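Local coordinates for DNA mismatch repair protein MLH3 (Saccharomyces cerevisiae S288C, PDB 6RMN) that takes part in DNA mismatch repair, correcting insertion-deletion loops as a component of the MutLbeta heterodimer, and is represented here by its zinc-bearing C-terminal domain, at residues F100-I105 and L143-A147; K155-D159 and Y177-T183; L42-D47 and S231-A236. All blocks are in the same frame, centred on the assembly; numbering follows the deposited sequence.

The three contacts divide between two ends of the C-terminal domain. Interactions 1 and 2 are neighbours, their centres about 11 Å apart, and they share one core: Lys102 NZ reaches Met158 O at 2.7 Å, a probable hydrogen bond, while the Trp103 ring packs on Met158 and His146 lies against Pro182. Interaction 3 lies on the opposite side of the chain's centre, its own centre about 40 Å from that of interaction 1 and 33 Å from that of interaction 2. Pairing 42-47 with 231-236 closes a long loop of chain within which both other contacts are nested. Interaction 3 approaches the metal site, with the Asp47 side chain about 7 Å from a bound zinc ion.

Interaction 1 (F100-I105 and L143-A147); sequences FKKWGI and LLQHA
Phe100, on helix 87-101, faces Leu143 of helix 136-151 across a CA to CA separation of 8.6 Å between the two residues, a spacing bridged chiefly by the Phe100 side chain. The phenyl ring does most of this. Its CG lies anti to the carbonyl carbon (chi1 -80°), which carries the ring across to the second helix, where the CZ corner meets Leu143 O at 3.3 Å. That carbonyl also accepts the helical bond from Ala147 N, so the ring edge abuts a polar atom already engaged. Leu143 CD2 fills the angle between two partners, 3.8 Å from Phe100 CE1 and 3.9 Å from Ile105 CG2. His146 adds an offset edge-to-face pair, its edge turned toward the phenyl face, with centroids 5.5 Å apart and planes at 86°. Its CD2 comes 3.9 Å from Phe100 CE1. Beyond it, a water lying in plane at the edges of the indole and the imidazole accepts from Trp103 NE1 at 2.8 Å and also bonds His146 NE2, tying the two rings together. With an alanine in place of Phe100, the imidazole would probably lose the face it packs on and Leu143 CD2 its nearest neighbour, opening a gap between the helices. The turn behind the ring is tightly made: Phe100 O accepts from Trp103 N and Ile105 N on opposite faces of its plane, and Gly104 N bonds Lys101 O. Outside the pair, Trp103 packs on Leu65 and Val68 of helix 48-69, and Ala147 on Leu92. The arrangement is a Schellman motif ending a helix, with Gly104 at C-prime and positive phi, joined to a Phe-Trp-His aromatic cluster in the buried interface of two helices.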
# COMPACT_ATOMS: atom_id res chain seq x y z
N PHE B 100 -17.82 43.36 5.84
CA PHE B 100 -16.42 43.32 6.30
C PHE B 100 -16.27 43.07 7.80
O PHE B 100 -15.27 42.48 8.19
CB PHE B 100 -15.65 44.57 5.86
CG PHE B 100 -15.18 44.54 4.42
CD1 PHE B 100 -14.01 43.88 4.07
CD2 PHE B 100 -15.91 45.18 3.42
CE1 PHE B 100 -13.58 43.86 2.74
CE2 PHE B 100 -15.48 45.16 2.10
CZ PHE B 100 -14.31 44.49 1.76
N LYS B 101 -17.26 43.50 8.63
CA LYS B 101 -17.26 43.30 10.09
C LYS B 101 -17.27 41.81 10.46
O LYS B 101 -16.66 41.43 11.46
CB LYS B 101 -18.46 44.01 10.78
CG LYS B 101 -18.46 45.55 10.70
CD LYS B 101 -17.67 46.22 11.84
CE LYS B 101 -17.63 47.73 11.69
NZ LYS B 101 -16.64 48.34 12.61
N LYS B 102 -17.93 40.97 9.65
CA LYS B 102 -18.02 39.51 9.85
C LYS B 102 -16.65 38.82 9.75
O LYS B 102 -16.46 37.74 10.31
CB LYS B 102 -18.98 38.88 8.83
CG LYS B 102 -20.40 39.42 8.90
CD LYS B 102 -21.21 38.95 7.71
CE LYS B 102 -22.56 39.61 7.68
NZ LYS B 102 -23.38 39.13 6.55
N TRP B 103 -15.70 39.44 9.02
CA TRP B 103 -14.35 38.93 8.82
C TRP B 103 -13.31 39.65 9.70
O TRP B 103 -12.12 39.51 9.46
CB TRP B 103 -13.96 39.01 7.33
CG TRP B 103 -14.87 38.21 6.45
CD1 TRP B 103 -15.87 38.68 5.65
CD2 TRP B 103 -14.92 36.77 6.35
NE1 TRP B 103 -16.50 37.64 5.01
CE2 TRP B 103 -15.95 36.45 5.44
CE3 TRP B 103 -14.18 35.73 6.93
CZ2 TRP B 103 -16.24 35.13 5.07
CZ3 TRP B 103 -14.48 34.42 6.58
CH2 TRP B 103 -15.52 34.13 5.69
N GLY B 104 -13.77 40.39 10.70
CA GLY B 104 -12.91 41.12 11.63
C GLY B 104 -12.35 42.42 11.10
O GLY B 104 -11.51 43.04 11.76
N ILE B 105 -12.80 42.85 9.91
CA ILE B 105 -12.35 44.09 9.27
C ILE B 105 -13.34 45.19 9.65
O ILE B 105 -14.46 45.22 9.12
CB ILE B 105 -12.15 43.91 7.73
CG1 ILE B 105 -11.16 42.75 7.41
CG2 ILE B 105 -11.72 45.23 7.04
CD1 ILE B 105 -11.49 41.95 6.21
N LEU B 143 -8.83 44.79 0.21
CA LEU B 143 -10.21 45.13 0.58
C LEU B 143 -11.07 45.47 -0.65
O LEU B 143 -12.23 45.03 -0.72
CB LEU B 143 -10.23 46.27 1.64
CG LEU B 143 -9.48 45.97 2.96
CD1 LEU B 143 -9.62 47.12 3.93
CD2 LEU B 143 -9.96 44.69 3.62
N LEU B 144 -10.50 46.20 -1.64
CA LEU B 144 -11.18 46.53 -2.90
C LEU B 144 -11.51 45.28 -3.69
O LEU B 144 -12.60 45.19 -4.24
CB LEU B 144 -10.34 47.47 -3.77
CG LEU B 144 -10.45 48.95 -3.46
CD1 LEU B 144 -9.32 49.70 -4.12
CD2 LEU B 144 -11.80 49.52 -3.91
N GLN B 145 -10.56 44.32 -3.75
CA GLN B 145 -10.71 43.03 -4.44
C GLN B 145 -11.96 42.29 -3.92
O GLN B 145 -12.81 41.92 -4.74
CB GLN B 145 -9.43 42.19 -4.27
CG GLN B 145 -9.38 40.88 -5.07
CD GLN B 145 -8.28 39.99 -4.54
OE1 GLN B 145 -8.24 39.65 -3.34
NE2 GLN B 145 -7.36 39.60 -5.40
N HIS B 146 -12.12 42.19 -2.58
CA HIS B 146 -13.31 41.58 -1.98
C HIS B 146 -14.60 42.37 -2.22
O HIS B 146 -15.63 41.76 -2.52
CB HIS B 146 -13.12 41.28 -0.49
CG HIS B 146 -14.24 40.43 0.05
ND1 HIS B 146 -14.53 39.19 -0.49
CD2 HIS B 146 -15.12 40.70 1.04
CE1 HIS B 146 -15.57 38.73 0.19
NE2 HIS B 146 -15.96 39.60 1.12
N ALA B 147 -14.54 43.72 -2.12
CA ALA B 147 -15.69 44.61 -2.36
C ALA B 147 -16.19 44.46 -3.80
O ALA B 147 -17.41 44.42 -4.02
CB ALA B 147 -15.29 46.06 -2.10
O HOH W 1 -18.16 38.47 2.92

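Interaction 2 (K155-D159 and Y177-T183); sequences KLPMD and YSSCVPT
The irregular connection from helix 136-151 to helix 183-196 folds back on itself here, the Lys155 ammonium gripping backbone carbonyls of Ser179 and Val181 just ahead of the second helix. NZ donates to Val181 O at 2.8 Å, tilted 27° from the carbonyl plane, and more loosely to Ser179 O at 3.3 Å, approaching from above that plane. A bend at the end of the lysine chain (chi4 -84°) turns NZ toward this pair, while CE runs past Thr183 OG1 at 3.5 Å, the two side chains crossing at about a right angle. Water extends the seam: one molecule donates to both Leu156 O and Cys180 O, and a second accepts from Leu156 N and reaches Ser179 O and OG by weak bonds.

Farther along, contact becomes apolar. Leu156 CD1 touches Cys180 SG at 3.6 Å, and Met158 SD lies 3.7 Å from Cys180 CB. Two bends in the methionine chain carry its CE to Tyr177 CD2, 4.1 Å away. The sulfur stands obliquely to the tyrosine ring, 5.3 Å from SD to the centroid, and Asp159 O meets the ring edge at CE2. Behind this layer, Met158 also rests on Val68 of helix 48-69, while Val181 packs on Phe61. The result is a loop-closing contact with lysine-to-carbonyl bonds at one end, before the N-cap residue Pro182, and a Met-aromatic contact at the other.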
# COMPACT_ATOMS: atom_id res chain seq x y z
N LYS B 155 -18.60 36.50 -5.52
CA LYS B 155 -18.63 36.02 -4.14
C LYS B 155 -19.92 36.50 -3.51
O LYS B 155 -20.27 37.67 -3.65
CB LYS B 155 -17.40 36.50 -3.34
CG LYS B 155 -16.22 35.56 -3.52
CD LYS B 155 -15.20 35.68 -2.44
CE LYS B 155 -13.91 35.05 -2.91
NZ LYS B 155 -13.90 33.59 -2.69
N LEU B 156 -20.68 35.59 -2.87
CA LEU B 156 -21.94 36.00 -2.25
C LEU B 156 -21.71 36.31 -0.77
O LEU B 156 -20.70 35.87 -0.23
CB LEU B 156 -23.12 35.03 -2.51
CG LEU B 156 -22.98 33.54 -2.23
CD1 LEU B 156 -23.26 33.22 -0.76
CD2 LEU B 156 -23.98 32.77 -3.05
N PRO B 157 -22.58 37.14 -0.12
CA PRO B 157 -22.33 37.50 1.29
C PRO B 157 -22.48 36.36 2.29
O PRO B 157 -23.18 35.38 2.01
CB PRO B 157 -23.33 38.64 1.55
CG PRO B 157 -23.88 39.02 0.21
CD PRO B 157 -23.81 37.79 -0.62
N MET B 158 -21.82 36.49 3.45
CA MET B 158 -21.86 35.50 4.53
C MET B 158 -23.20 35.52 5.22
O MET B 158 -23.50 36.45 5.96
CB MET B 158 -20.76 35.78 5.57
CG MET B 158 -19.52 34.96 5.38
SD MET B 158 -19.76 33.17 5.46
CE MET B 158 -19.98 32.95 7.17
N ASP B 159 -24.03 34.48 5.00
CA ASP B 159 -25.31 34.44 5.68
C ASP B 159 -25.15 33.79 7.05
O ASP B 159 -24.78 32.61 7.14
CB ASP B 159 -26.41 33.78 4.84
CG ASP B 159 -27.80 34.28 5.19
OD1 ASP B 159 -28.06 35.49 4.99
OD2 ASP B 159 -28.61 33.47 5.67
N TYR B 177 -20.09 27.28 3.21
CA TYR B 177 -19.75 28.69 3.34
C TYR B 177 -18.38 29.01 2.72
O TYR B 177 -17.97 30.17 2.70
CB TYR B 177 -19.71 29.08 4.83
CG TYR B 177 -20.98 28.79 5.59
CD1 TYR B 177 -21.15 27.58 6.25
CD2 TYR B 177 -21.99 29.73 5.67
CE1 TYR B 177 -22.33 27.30 6.95
CE2 TYR B 177 -23.17 29.48 6.38
CZ TYR B 177 -23.33 28.25 7.02
OH TYR B 177 -24.50 27.99 7.71
N SER B 178 -17.68 27.97 2.24
CA SER B 178 -16.35 28.01 1.63
C SER B 178 -16.22 29.06 0.51
O SER B 178 -15.18 29.73 0.40
CB SER B 178 -15.98 26.63 1.10
OG SER B 178 -14.59 26.40 1.26
N SER B 179 -17.27 29.21 -0.31
CA SER B 179 -17.34 30.15 -1.42
C SER B 179 -17.31 31.65 -1.01
O SER B 179 -16.85 32.47 -1.80
CB SER B 179 -18.57 29.86 -2.28
OG SER B 179 -19.78 30.29 -1.67
N CYS B 180 -17.81 31.99 0.21
CA CYS B 180 -17.89 33.34 0.78
C CYS B 180 -16.57 33.87 1.29
O CYS B 180 -16.44 35.06 1.53
CB CYS B 180 -18.92 33.38 1.90
SG CYS B 180 -20.50 32.62 1.46
N VAL B 181 -15.63 32.97 1.56
CA VAL B 181 -14.35 33.33 2.11
C VAL B 181 -13.57 34.27 1.18
O VAL B 181 -13.32 33.87 0.05
CB VAL B 181 -13.56 32.06 2.51
CG1 VAL B 181 -12.17 32.42 3.03
CG2 VAL B 181 -14.33 31.24 3.53
N PRO B 182 -13.21 35.51 1.61
CA PRO B 182 -12.44 36.40 0.72
C PRO B 182 -11.16 35.73 0.20
O PRO B 182 -10.54 34.95 0.93
CB PRO B 182 -12.14 37.61 1.61
CG PRO B 182 -13.24 37.61 2.62
CD PRO B 182 -13.47 36.16 2.91
N THR B 183 -10.79 36.01 -1.08
CA THR B 183 -9.61 35.47 -1.77
C THR B 183 -8.33 35.59 -0.92
O THR B 183 -7.53 34.65 -0.90
CB THR B 183 -9.47 36.10 -3.17
OG1 THR B 183 -10.68 35.89 -3.89
CG2 THR B 183 -8.30 35.52 -3.98
O HOH W 2 -18.36 36.78 0.81
O HOH W 3 -19.43 32.83 -3.53

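Interaction 3 (L42-D47 and S231-A236); sequences LLVLVD and SMVPIA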
# COMPACT_ATOMS: atom_id res chain seq x y z
N LEU B 42 -7.70 -0.20 -9.07
CA LEU B 42 -7.08 -1.14 -8.13
C LEU B 42 -5.85 -0.56 -7.42
O LEU B 42 -5.81 -0.60 -6.19
CB LEU B 42 -6.76 -2.51 -8.80
CG LEU B 42 -6.01 -3.57 -7.91
CD1 LEU B 42 -6.98 -4.58 -7.30
CD2 LEU B 42 -4.90 -4.28 -8.70
N LEU B 43 -4.85 -0.04 -8.16
CA LEU B 43 -3.63 0.55 -7.57
C LEU B 43 -3.57 2.05 -7.82
O LEU B 43 -3.71 2.51 -8.96
CB LEU B 43 -2.33 -0.14 -8.07
CG LEU B 43 -1.97 -1.55 -7.53
CD1 LEU B 43 -0.60 -1.96 -8.03
CD2 LEU B 43 -1.96 -1.61 -6.01
N VAL B 44 -3.35 2.82 -6.74
CA VAL B 44 -3.27 4.28 -6.78
C VAL B 44 -2.03 4.78 -6.01
O VAL B 44 -1.71 4.26 -4.93
CB VAL B 44 -4.60 4.92 -6.23
CG1 VAL B 44 -4.47 6.42 -5.98
CG2 VAL B 44 -5.79 4.62 -7.15
N LEU B 45 -1.34 5.81 -6.58
CA LEU B 45 -0.20 6.51 -5.97
C LEU B 45 -0.68 7.92 -5.52
O LEU B 45 -1.13 8.73 -6.34
CB LEU B 45 0.99 6.63 -6.94
CG LEU B 45 1.81 5.37 -7.20
CD1 LEU B 45 2.79 5.59 -8.34
CD2 LEU B 45 2.59 4.95 -5.96
N VAL B 46 -0.63 8.17 -4.20
CA VAL B 46 -1.03 9.43 -3.59
C VAL B 46 0.21 10.29 -3.34
O VAL B 46 1.18 9.80 -2.75
CB VAL B 46 -1.84 9.17 -2.28
CG1 VAL B 46 -2.30 10.48 -1.64
CG2 VAL B 46 -3.03 8.25 -2.51
N ASP B 47 0.18 11.58 -3.78
CA ASP B 47 1.25 12.54 -3.51
C ASP B 47 1.21 12.79 -1.97
O ASP B 47 0.16 13.20 -1.45
CB ASP B 47 0.96 13.84 -4.29
CG ASP B 47 1.94 15.00 -4.13
OD1 ASP B 47 2.54 15.13 -3.04
OD2 ASP B 47 2.06 15.81 -5.07
N SER B 231 -4.26 15.13 -6.22
CA SER B 231 -3.56 14.55 -5.08
C SER B 231 -3.17 13.08 -5.31
O SER B 231 -2.38 12.53 -4.54
CB SER B 231 -4.44 14.66 -3.84
OG SER B 231 -5.64 13.93 -4.03
N MET B 232 -3.76 12.43 -6.33
CA MET B 232 -3.54 11.02 -6.61
C MET B 232 -3.72 10.64 -8.07
O MET B 232 -4.40 11.34 -8.82
CB MET B 232 -4.43 10.15 -5.71
CG MET B 232 -5.90 10.36 -5.90
SD MET B 232 -6.82 9.41 -4.69
CE MET B 232 -6.82 10.54 -3.32
N VAL B 233 -3.07 9.55 -8.48
CA VAL B 233 -3.09 9.03 -9.86
C VAL B 233 -3.28 7.51 -9.84
O VAL B 233 -2.53 6.81 -9.15
CB VAL B 233 -1.81 9.48 -10.64
CG1 VAL B 233 -1.64 8.71 -11.94
CG2 VAL B 233 -1.84 10.97 -10.93
N PRO B 234 -4.26 6.98 -10.60
CA PRO B 234 -4.39 5.51 -10.67
C PRO B 234 -3.27 4.98 -11.56
O PRO B 234 -2.94 5.60 -12.58
CB PRO B 234 -5.78 5.29 -11.28
CG PRO B 234 -6.08 6.56 -12.05
CD PRO B 234 -5.22 7.67 -11.50
N ILE B 235 -2.63 3.88 -11.15
CA ILE B 235 -1.54 3.34 -11.96
C ILE B 235 -1.89 1.94 -12.53
O ILE B 235 -1.21 1.49 -13.46
CB ILE B 235 -0.17 3.37 -11.23
CG1 ILE B 235 -0.18 2.59 -9.90
CG2 ILE B 235 0.30 4.82 -11.05
CD1 ILE B 235 1.15 2.09 -9.47
N ALA B 236 -2.94 1.30 -12.00
CA ALA B 236 -3.39 -0.04 -12.42
C ALA B 236 -3.93 -0.04 -13.86
O ALA B 236 -3.15 -0.17 -14.81
CB ALA B 236 -4.46 -0.56 -11.47
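Leu45 and Val233 form the hydrogen-bonded pair at the middle of an antiparallel ladder, with Leu45 N to Val233 O and Val233 N to Leu45 O both 3.0 Å. Asp47 N to Ser231 O, 2.8 Å, continues it at one end. At the other, Ile235 N donates to Leu43 O at 2.8 Å, and Ala236 N adds a weak bond to the same oxygen. The strand axes run at 162° to each other. Val44 with Pro234 and Val46 with Met232 are the non-hydrogen-bonded pairs, and their side chains share one face. There Val44 CG1 packs on Met232 CB at 3.7 Å; the methionine CG, set between backbone N and carbonyl carbon (chi1 62°), leads to SD, 4.0 Å from Val44 CG1. On the Leu45 and Val233 face, Leu45 CD1 meets Ile235 CG2 at 3.8 Å.

Next outward, Asp47 N-caps helix 48-69, OD1 accepting from His49 N and Ala50 N, which probably helps to position the first turn, where the zinc ligand His49 lies. Ser231 OG bonds Pro222 O. Strand 43-47 is sandwiched between 27-31 and strand 232-234, outermost within this chain, in the antiparallel sheet. Helix 206-216 packs against Val46 and Met232 through Leu216, while a chain of another protein places an aromatic side chain on Val233 and apolar groups on Leu43 and Ile235.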